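Local coordinates for protein fumarate reductase iron-sulfur subunit (Mycolicibacterium smegmatis, PDB 7D6V) that probably carries electrons from succinate oxidation through its three iron-sulfur clusters toward the quinone site, as the iron-sulfur subunit of succinate dehydrogenase Sdh1, at residues Pro116-Pro121 with Pro184-Asp189; Lys7-Arg12 with Leu20-Val25; Asp47-Trp52 with Met98-Thr103. All coordinates share one frame; numbering follows the deposited sequence.

Contact 1 (Pro116-Pro121 with Pro184-Asp189)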
# COMPACT_ATOMS: atom_id res chain seq x y z
N PRO B 116 -21.05 -0.13 -6.09
CA PRO B 116 -21.28 1.25 -6.53
C PRO B 116 -20.18 2.17 -6.03
O PRO B 116 -19.69 2.05 -4.91
CB PRO B 116 -22.64 1.60 -5.90
CG PRO B 116 -23.28 0.29 -5.65
CD PRO B 116 -22.18 -0.66 -5.31
N SER B 117 -19.80 3.11 -6.88
CA SER B 117 -18.66 3.97 -6.61
C SER B 117 -19.09 5.18 -5.78
O SER B 117 -20.25 5.34 -5.41
CB SER B 117 -18.00 4.40 -7.91
OG SER B 117 -17.39 3.29 -8.55
N PHE B 118 -18.12 6.04 -5.48
CA PHE B 118 -18.40 7.25 -4.71
C PHE B 118 -19.35 8.15 -5.48
O PHE B 118 -19.14 8.45 -6.66
CB PHE B 118 -17.09 7.98 -4.41
CG PHE B 118 -17.28 9.38 -3.91
CD1 PHE B 118 -16.95 10.46 -4.71
CD2 PHE B 118 -17.78 9.62 -2.65
CE1 PHE B 118 -17.12 11.75 -4.26
CE2 PHE B 118 -17.95 10.91 -2.19
CZ PHE B 118 -17.62 11.97 -3.00
N THR B 119 -20.41 8.58 -4.81
CA THR B 119 -21.41 9.47 -5.40
C THR B 119 -21.50 10.75 -4.59
O THR B 119 -22.06 10.73 -3.48
CB THR B 119 -22.77 8.78 -5.48
OG1 THR B 119 -22.61 7.46 -6.01
CG2 THR B 119 -23.71 9.56 -6.38
N PRO B 120 -20.98 11.87 -5.08
CA PRO B 120 -21.12 13.13 -4.36
C PRO B 120 -22.46 13.77 -4.65
O PRO B 120 -23.16 13.36 -5.59
CB PRO B 120 -19.96 13.97 -4.91
CG PRO B 120 -19.79 13.47 -6.30
CD PRO B 120 -20.17 12.01 -6.30
N PRO B 121 -22.87 14.77 -3.87
CA PRO B 121 -24.07 15.52 -4.22
C PRO B 121 -23.91 16.21 -5.56
O PRO B 121 -22.83 16.71 -5.89
CB PRO B 121 -24.20 16.54 -3.07
CG PRO B 121 -23.45 15.93 -1.95
CD PRO B 121 -22.32 15.17 -2.56
N PRO B 184 -18.28 11.01 4.59
CA PRO B 184 -19.25 12.05 4.99
C PRO B 184 -20.02 12.67 3.84
O PRO B 184 -21.10 13.24 4.08
CB PRO B 184 -18.38 13.09 5.71
CG PRO B 184 -16.99 12.81 5.26
CD PRO B 184 -16.91 11.35 5.00
N LEU B 185 -19.53 12.59 2.61
CA LEU B 185 -20.17 13.25 1.48
C LEU B 185 -20.80 12.28 0.49
O LEU B 185 -21.35 12.73 -0.52
CB LEU B 185 -19.16 14.15 0.76
CG LEU B 185 -18.74 15.41 1.52
CD1 LEU B 185 -17.80 16.25 0.69
CD2 LEU B 185 -19.95 16.21 1.94
N ASP B 186 -20.73 10.98 0.73
CA ASP B 186 -21.36 10.02 -0.17
C ASP B 186 -22.88 10.03 0.01
O ASP B 186 -23.40 10.38 1.06
CB ASP B 186 -20.80 8.62 0.05
CG ASP B 186 -21.16 7.66 -1.07
OD1 ASP B 186 -20.45 7.66 -2.10
OD2 ASP B 186 -22.14 6.91 -0.93
N THR B 187 -23.58 9.62 -1.05
CA THR B 187 -25.03 9.69 -1.11
C THR B 187 -25.71 8.33 -1.14
O THR B 187 -26.79 8.18 -0.57
CB THR B 187 -25.46 10.51 -2.34
OG1 THR B 187 -25.21 11.90 -2.09
CG2 THR B 187 -26.93 10.32 -2.66
N VAL B 188 -25.09 7.32 -1.75
CA VAL B 188 -25.70 6.01 -1.91
C VAL B 188 -25.68 5.26 -0.58
O VAL B 188 -24.77 5.42 0.24
CB VAL B 188 -24.97 5.22 -3.01
CG1 VAL B 188 -25.62 3.87 -3.26
CG2 VAL B 188 -24.93 6.03 -4.29
N ASP B 189 -26.70 4.43 -0.36
CA ASP B 189 -26.84 3.73 0.92
C ASP B 189 -25.97 2.48 0.97
O ASP B 189 -25.07 2.37 1.81
CB ASP B 189 -28.31 3.37 1.15
CG ASP B 189 -28.60 3.00 2.59
OD1 ASP B 189 -27.66 3.00 3.41
OD2 ASP B 189 -29.78 2.72 2.91
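Two irregular loops meet through Thr119 and Asp186: one joins helix 107-112 to helix 133-142, and the other joins helices 171-181 and 191-196 in the 4Fe-4S dicluster region. Thr119 N donates to Asp186 OD1 at 2.9 Å. The bond is nearly straight (170° at the hydrogen), although the N-H arrives from above the carboxylate plane. The Asp186 CG is turned away from its own backbone N (chi1 -166°), and this torsion brings OD1 back to the facing loop. A second bond is weak and bent, from Thr187 N to Thr119 O at 3.1 Å. The Phe118 and Asp186 side chains run antiparallel past one another, with ring and carboxylate planes 45° apart and CD2 of Phe118 3.4 Å from OD1 of Asp186. Farther along, Val188 CG2 packs 3.7 Å from Thr119 CB, and Pro121 CD rests 3.3 Å from Leu185 O. Arg190 makes a salt bridge to Asp186 OD2 and also bonds the carbonyls of Pro116 and Ser117, while Ser117 OG bonds Gln153 of succinate dehydrogenase subunit A. The buried Asp186 carboxylate thus has a peptide N-H on one oxygen and an arginine on the other, a pairing that would favour its ionised form.

Contact 2 (Lys7-Arg12 with Leu20-Val25)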
# COMPACT_ATOMS: atom_id res chain seq x y z
N LYS B 7 17.61 -23.92 3.24
CA LYS B 7 16.85 -24.92 2.49
C LYS B 7 15.47 -24.35 2.17
O LYS B 7 14.64 -24.18 3.08
CB LYS B 7 16.75 -26.23 3.26
CG LYS B 7 18.09 -26.91 3.49
CD LYS B 7 17.93 -28.24 4.20
CE LYS B 7 17.51 -28.05 5.65
NZ LYS B 7 18.56 -27.39 6.47
N LEU B 8 15.25 -24.04 0.90
CA LEU B 8 13.95 -23.65 0.39
C LEU B 8 13.27 -24.85 -0.27
O LEU B 8 13.91 -25.80 -0.70
CB LEU B 8 14.08 -22.51 -0.63
CG LEU B 8 14.58 -21.17 -0.12
CD1 LEU B 8 14.78 -20.22 -1.28
CD2 LEU B 8 13.61 -20.58 0.88
N ARG B 9 11.94 -24.79 -0.32
CA ARG B 9 11.13 -25.86 -0.88
C ARG B 9 10.05 -25.24 -1.77
O ARG B 9 8.85 -25.42 -1.57
CB ARG B 9 10.60 -26.77 0.23
CG ARG B 9 9.86 -27.99 -0.27
CD ARG B 9 9.35 -28.89 0.85
NE ARG B 9 8.30 -28.29 1.66
CZ ARG B 9 7.83 -28.83 2.78
NH1 ARG B 9 8.32 -29.98 3.20
NH2 ARG B 9 6.87 -28.23 3.46
N VAL B 10 10.48 -24.43 -2.73
CA VAL B 10 9.58 -23.63 -3.57
C VAL B 10 8.71 -24.52 -4.45
O VAL B 10 9.18 -25.53 -5.01
CB VAL B 10 10.41 -22.65 -4.42
CG1 VAL B 10 9.53 -21.88 -5.38
CG2 VAL B 10 11.20 -21.71 -3.53
N TRP B 11 7.44 -24.14 -4.59
CA TRP B 11 6.49 -24.87 -5.43
C TRP B 11 6.65 -24.49 -6.90
O TRP B 11 6.67 -23.30 -7.24
CB TRP B 11 5.06 -24.59 -4.97
CG TRP B 11 4.01 -25.42 -5.66
CD1 TRP B 11 3.54 -26.63 -5.25
CD2 TRP B 11 3.31 -25.11 -6.87
NE1 TRP B 11 2.59 -27.09 -6.13
CE2 TRP B 11 2.44 -26.17 -7.14
CE3 TRP B 11 3.35 -24.03 -7.76
CZ2 TRP B 11 1.60 -26.19 -8.25
CZ3 TRP B 11 2.52 -24.05 -8.86
CH2 TRP B 11 1.66 -25.12 -9.10
N ARG B 12 6.76 -25.49 -7.77
CA ARG B 12 6.89 -25.29 -9.21
C ARG B 12 5.77 -26.01 -9.94
O ARG B 12 5.38 -27.11 -9.57
CB ARG B 12 8.24 -25.80 -9.73
CG ARG B 12 9.46 -25.33 -8.97
CD ARG B 12 9.70 -23.85 -9.13
NE ARG B 12 9.62 -23.40 -10.52
CZ ARG B 12 10.65 -23.32 -11.35
NH1 ARG B 12 10.47 -22.90 -12.59
NH2 ARG B 12 11.86 -23.67 -10.95
N LEU B 20 6.56 -29.39 -5.09
CA LEU B 20 7.58 -28.64 -4.38
C LEU B 20 8.96 -29.12 -4.80
O LEU B 20 9.17 -30.31 -5.05
CB LEU B 20 7.42 -28.79 -2.87
CG LEU B 20 6.13 -28.28 -2.22
CD1 LEU B 20 6.01 -28.80 -0.80
CD2 LEU B 20 6.08 -26.77 -2.23
N HIS B 21 9.90 -28.18 -4.90
CA HIS B 21 11.26 -28.47 -5.31
C HIS B 21 12.23 -27.94 -4.27
O HIS B 21 12.03 -26.86 -3.71
CB HIS B 21 11.56 -27.86 -6.68
CG HIS B 21 11.01 -28.64 -7.83
ND1 HIS B 21 9.67 -28.61 -8.17
CD2 HIS B 21 11.60 -29.47 -8.71
CE1 HIS B 21 9.47 -29.39 -9.21
NE2 HIS B 21 10.62 -29.93 -9.56
N ASP B 22 13.30 -28.69 -4.03
CA ASP B 22 14.28 -28.38 -2.99
C ASP B 22 15.45 -27.61 -3.59
O ASP B 22 16.13 -28.11 -4.49
CB ASP B 22 14.77 -29.65 -2.31
CG ASP B 22 13.74 -30.26 -1.39
OD1 ASP B 22 12.94 -29.49 -0.81
OD2 ASP B 22 13.73 -31.49 -1.23
N TYR B 23 15.68 -26.40 -3.09
CA TYR B 23 16.79 -25.56 -3.52
C TYR B 23 17.60 -25.12 -2.31
O TYR B 23 17.06 -24.94 -1.21
CB TYR B 23 16.30 -24.32 -4.28
CG TYR B 23 15.49 -24.64 -5.52
CD1 TYR B 23 14.12 -24.45 -5.53
CD2 TYR B 23 16.10 -25.12 -6.66
CE1 TYR B 23 13.38 -24.74 -6.66
CE2 TYR B 23 15.37 -25.40 -7.79
CZ TYR B 23 14.01 -25.21 -7.78
OH TYR B 23 13.28 -25.50 -8.91
N THR B 24 18.90 -24.95 -2.51
CA THR B 24 19.81 -24.47 -1.47
C THR B 24 20.37 -23.12 -1.89
O THR B 24 21.06 -23.02 -2.91
CB THR B 24 20.95 -25.47 -1.23
OG1 THR B 24 20.41 -26.73 -0.84
CG2 THR B 24 21.87 -24.96 -0.13
N VAL B 25 20.09 -22.09 -1.10
CA VAL B 25 20.47 -20.72 -1.43
C VAL B 25 21.23 -20.11 -0.25
O VAL B 25 20.98 -20.45 0.91
CB VAL B 25 19.24 -19.85 -1.78
CG1 VAL B 25 19.67 -18.53 -2.40
CG2 VAL B 25 18.31 -20.59 -2.72
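Leu8 and Tyr23 form the regular hydrogen-bonded pair of this antiparallel hairpin. Leu8 N reaches Tyr23 O at 2.9 Å, and Tyr23 N returns to Leu8 O at 3.0 Å. Nearer the turn, His21 N bonds Val10 O at 2.7 Å, whereas the reverse pair, Val10 N and His21 O, has too poor an angle to count as a bond, so the pairing is less regular there. The short strand axes run at 145° to each other.

On the face bearing Arg9, Trp11 and Leu20, the leucine spreads its two methyls between neighbours: CD1 lies 3.4 Å from Arg9 NE, and CD2 lies 3.6 Å from Trp11 CB, at the edge of the indole and in its plane. From the Trp11 side, the carbonyl oxygen of Gln20 of the membrane anchor subunit accepts a hydrogen bond from the indole NE1. Arg9 and Asp22 extend alongside one another, their flat ends only a little turned, yet Arg9 NE and Asp22 OD1 remain 5.4 Å apart, so the charges do not pair.

The other face carries Leu8, Val10, His21 and Tyr23. Arg12 folds over the end of this row: bends at chi2 (-68°) and chi3 (-47°) curl its chain so that CG passes 3.4 Å from His21 ND1 and NH2 bonds Tyr23 OH at 3.1 Å. Its NE makes a salt bridge to Asp100, which fixes the guanidinium from a second direction.

Strand 17-27 lies at the sheet edge and strand 4-14 in the middle, with parallel strand 86-87 beyond it. Helix 33-43 packs on Leu8, Tyr23 and Val25 through Ile36 and Leu40, as the helix does in the beta-grasp fold of 2Fe-2S ferredoxins.

Contact 3 (Asp47-Trp52 with Met98-Thr103)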
# COMPACT_ATOMS: atom_id res chain seq x y z
N ASP B 47 13.75 -18.87 -15.03
CA ASP B 47 12.37 -18.80 -15.49
C ASP B 47 11.36 -18.99 -14.36
O ASP B 47 10.21 -19.34 -14.63
CB ASP B 47 12.13 -19.84 -16.58
CG ASP B 47 12.56 -21.23 -16.16
OD1 ASP B 47 13.36 -21.34 -15.21
OD2 ASP B 47 12.08 -22.21 -16.76
N LEU B 48 11.76 -18.76 -13.12
CA LEU B 48 10.86 -18.92 -11.98
C LEU B 48 9.90 -17.74 -11.89
O LEU B 48 10.33 -16.58 -11.92
CB LEU B 48 11.65 -19.06 -10.69
CG LEU B 48 10.88 -18.95 -9.38
CD1 LEU B 48 10.15 -20.24 -9.10
CD2 LEU B 48 11.82 -18.62 -8.25
N ALA B 49 8.61 -18.03 -11.75
CA ALA B 49 7.56 -17.02 -11.78
C ALA B 49 7.36 -16.39 -10.40
O ALA B 49 7.15 -17.10 -9.42
CB ALA B 49 6.26 -17.67 -12.26
N VAL B 50 7.43 -15.05 -10.33
CA VAL B 50 7.44 -14.38 -9.03
C VAL B 50 6.39 -13.28 -8.91
O VAL B 50 5.56 -13.31 -7.99
CB VAL B 50 8.83 -13.81 -8.71
CG1 VAL B 50 8.83 -13.13 -7.36
CG2 VAL B 50 9.86 -14.91 -8.74
N ARG B 51 6.41 -12.30 -9.82
CA ARG B 51 5.51 -11.13 -9.79
C ARG B 51 5.73 -10.26 -8.54
O ARG B 51 4.94 -10.26 -7.60
CB ARG B 51 4.04 -11.53 -9.89
CG ARG B 51 3.13 -10.33 -10.06
CD ARG B 51 1.72 -10.57 -9.57
NE ARG B 51 0.86 -11.04 -10.64
CZ ARG B 51 -0.18 -11.85 -10.46
NH1 ARG B 51 -0.49 -12.27 -9.24
NH2 ARG B 51 -0.91 -12.23 -11.49
N TRP B 52 6.85 -9.56 -8.54
CA TRP B 52 7.10 -8.46 -7.62
C TRP B 52 7.12 -7.15 -8.40
O TRP B 52 7.36 -7.13 -9.61
CB TRP B 52 8.43 -8.64 -6.90
CG TRP B 52 9.59 -8.57 -7.83
CD1 TRP B 52 9.92 -9.47 -8.80
CD2 TRP B 52 10.57 -7.53 -7.91
NE1 TRP B 52 11.05 -9.06 -9.46
CE2 TRP B 52 11.47 -7.87 -8.94
CE3 TRP B 52 10.78 -6.34 -7.21
CZ2 TRP B 52 12.55 -7.07 -9.28
CZ3 TRP B 52 11.85 -5.55 -7.54
CH2 TRP B 52 12.73 -5.92 -8.57
N MET B 98 -1.40 -19.36 -12.04
CA MET B 98 -0.86 -19.12 -13.37
C MET B 98 0.39 -19.95 -13.60
O MET B 98 0.44 -20.81 -14.49
CB MET B 98 -0.56 -17.63 -13.56
CG MET B 98 -1.75 -16.78 -13.93
SD MET B 98 -1.33 -15.03 -13.92
CE MET B 98 -2.84 -14.31 -14.56
N ARG B 99 1.42 -19.71 -12.79
CA ARG B 99 2.63 -20.50 -12.82
C ARG B 99 3.18 -20.53 -11.40
O ARG B 99 2.43 -20.31 -10.44
CB ARG B 99 3.61 -19.95 -13.87
CG ARG B 99 4.47 -21.03 -14.50
CD ARG B 99 5.64 -20.45 -15.24
NE ARG B 99 6.63 -21.47 -15.54
CZ ARG B 99 7.91 -21.22 -15.79
NH1 ARG B 99 8.35 -19.97 -15.79
NH2 ARG B 99 8.74 -22.22 -16.04
N ASP B 100 4.49 -20.77 -11.26
CA ASP B 100 5.09 -21.21 -10.00
C ASP B 100 4.57 -20.47 -8.77
O ASP B 100 3.97 -21.08 -7.88
CB ASP B 100 6.61 -21.06 -10.11
CG ASP B 100 7.15 -21.56 -11.43
OD1 ASP B 100 6.88 -22.73 -11.78
OD2 ASP B 100 7.83 -20.79 -12.13
N LEU B 101 4.78 -19.16 -8.69
CA LEU B 101 4.33 -18.39 -7.53
C LEU B 101 3.30 -17.34 -7.89
O LEU B 101 2.98 -16.49 -7.05
CB LEU B 101 5.52 -17.74 -6.82
CG LEU B 101 6.56 -18.66 -6.19
CD1 LEU B 101 7.63 -17.85 -5.49
CD2 LEU B 101 5.91 -19.64 -5.23
N VAL B 102 2.78 -17.36 -9.11
CA VAL B 102 1.87 -16.35 -9.61
C VAL B 102 0.48 -16.97 -9.75
O VAL B 102 0.33 -18.05 -10.33
CB VAL B 102 2.35 -15.79 -10.96
CG1 VAL B 102 1.45 -14.67 -11.42
CG2 VAL B 102 3.77 -15.30 -10.83
N THR B 103 -0.52 -16.29 -9.20
CA THR B 103 -1.90 -16.73 -9.30
C THR B 103 -2.70 -15.73 -10.12
O THR B 103 -2.29 -14.58 -10.32
CB THR B 103 -2.54 -16.91 -7.92
OG1 THR B 103 -2.29 -15.74 -7.12
CG2 THR B 103 -1.96 -18.12 -7.22
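Arg51 grips a single backbone oxygen with both of its terminal nitrogens: NH1 and NH2 reach Thr103 O at 3.1 and 3.0 Å, end-on and slightly tilted out of the guanidinium plane. Val102 CG1 lies over one face of the Arg51 guanidinium, 3.3 Å above its centre, so the group is held by bonds at its edge and by a methyl over its face. A bend at chi3 (-92°) turns the otherwise extended arginine chain across the valine at about a right angle.

Along the loop, Ala49 presents its N-H to the anti lone pair of Asp100 OD2 at 2.9 Å, and Ala49 O accepts a weak bond from Leu101 N. Ala49 CB packs beside them, 3.7 Å from Val102 CG2. At the far end, Asp47 OD2 and Arg99 NH2 form a weak salt bridge at 3.4 Å, the exact placement of this guanidinium being doubtful. Arg99 NE and Asp100 OD2 add a longer, purely electrostatic pair. Asp100 OD1 is taken by Arg12 and by Gly13 N.

Phe530 of succinate dehydrogenase subunit A packs on Ala49 and Val102. Within the short hairpin, Met98 N and Arg99 N both bond Val102 O from the same face of its plane: a classic beta bulge, here joined to the loop leading into the 2Fe-2S pocket of the beta-grasp domain of 2Fe-2S ferredoxins.

How the contacts relate
Contacts 2 and 3 belong to the same 2Fe-2S domain, with centres about 14 Å apart, and they touch. Arg12 NE meets Asp100 OD1 at 3.1 Å in a salt bridge, and Leu48 CD1 packs 3.5 Å from the same Arg12 NE, so Arg12 joins the N-terminal hairpin to segment 98-103 by charge and to loop 47-52 by packing. Contact 3 is near the cluster: the side chain of Val50 is about 8 Å from the 2Fe-2S centre, and that of Thr103 about 13 Å from the 4Fe-4S centre. Contact 1 stands apart on the opposite side of the chain's centre, its own centre about 38 Å from that of contact 3 and about 49 Å from that of contact 2.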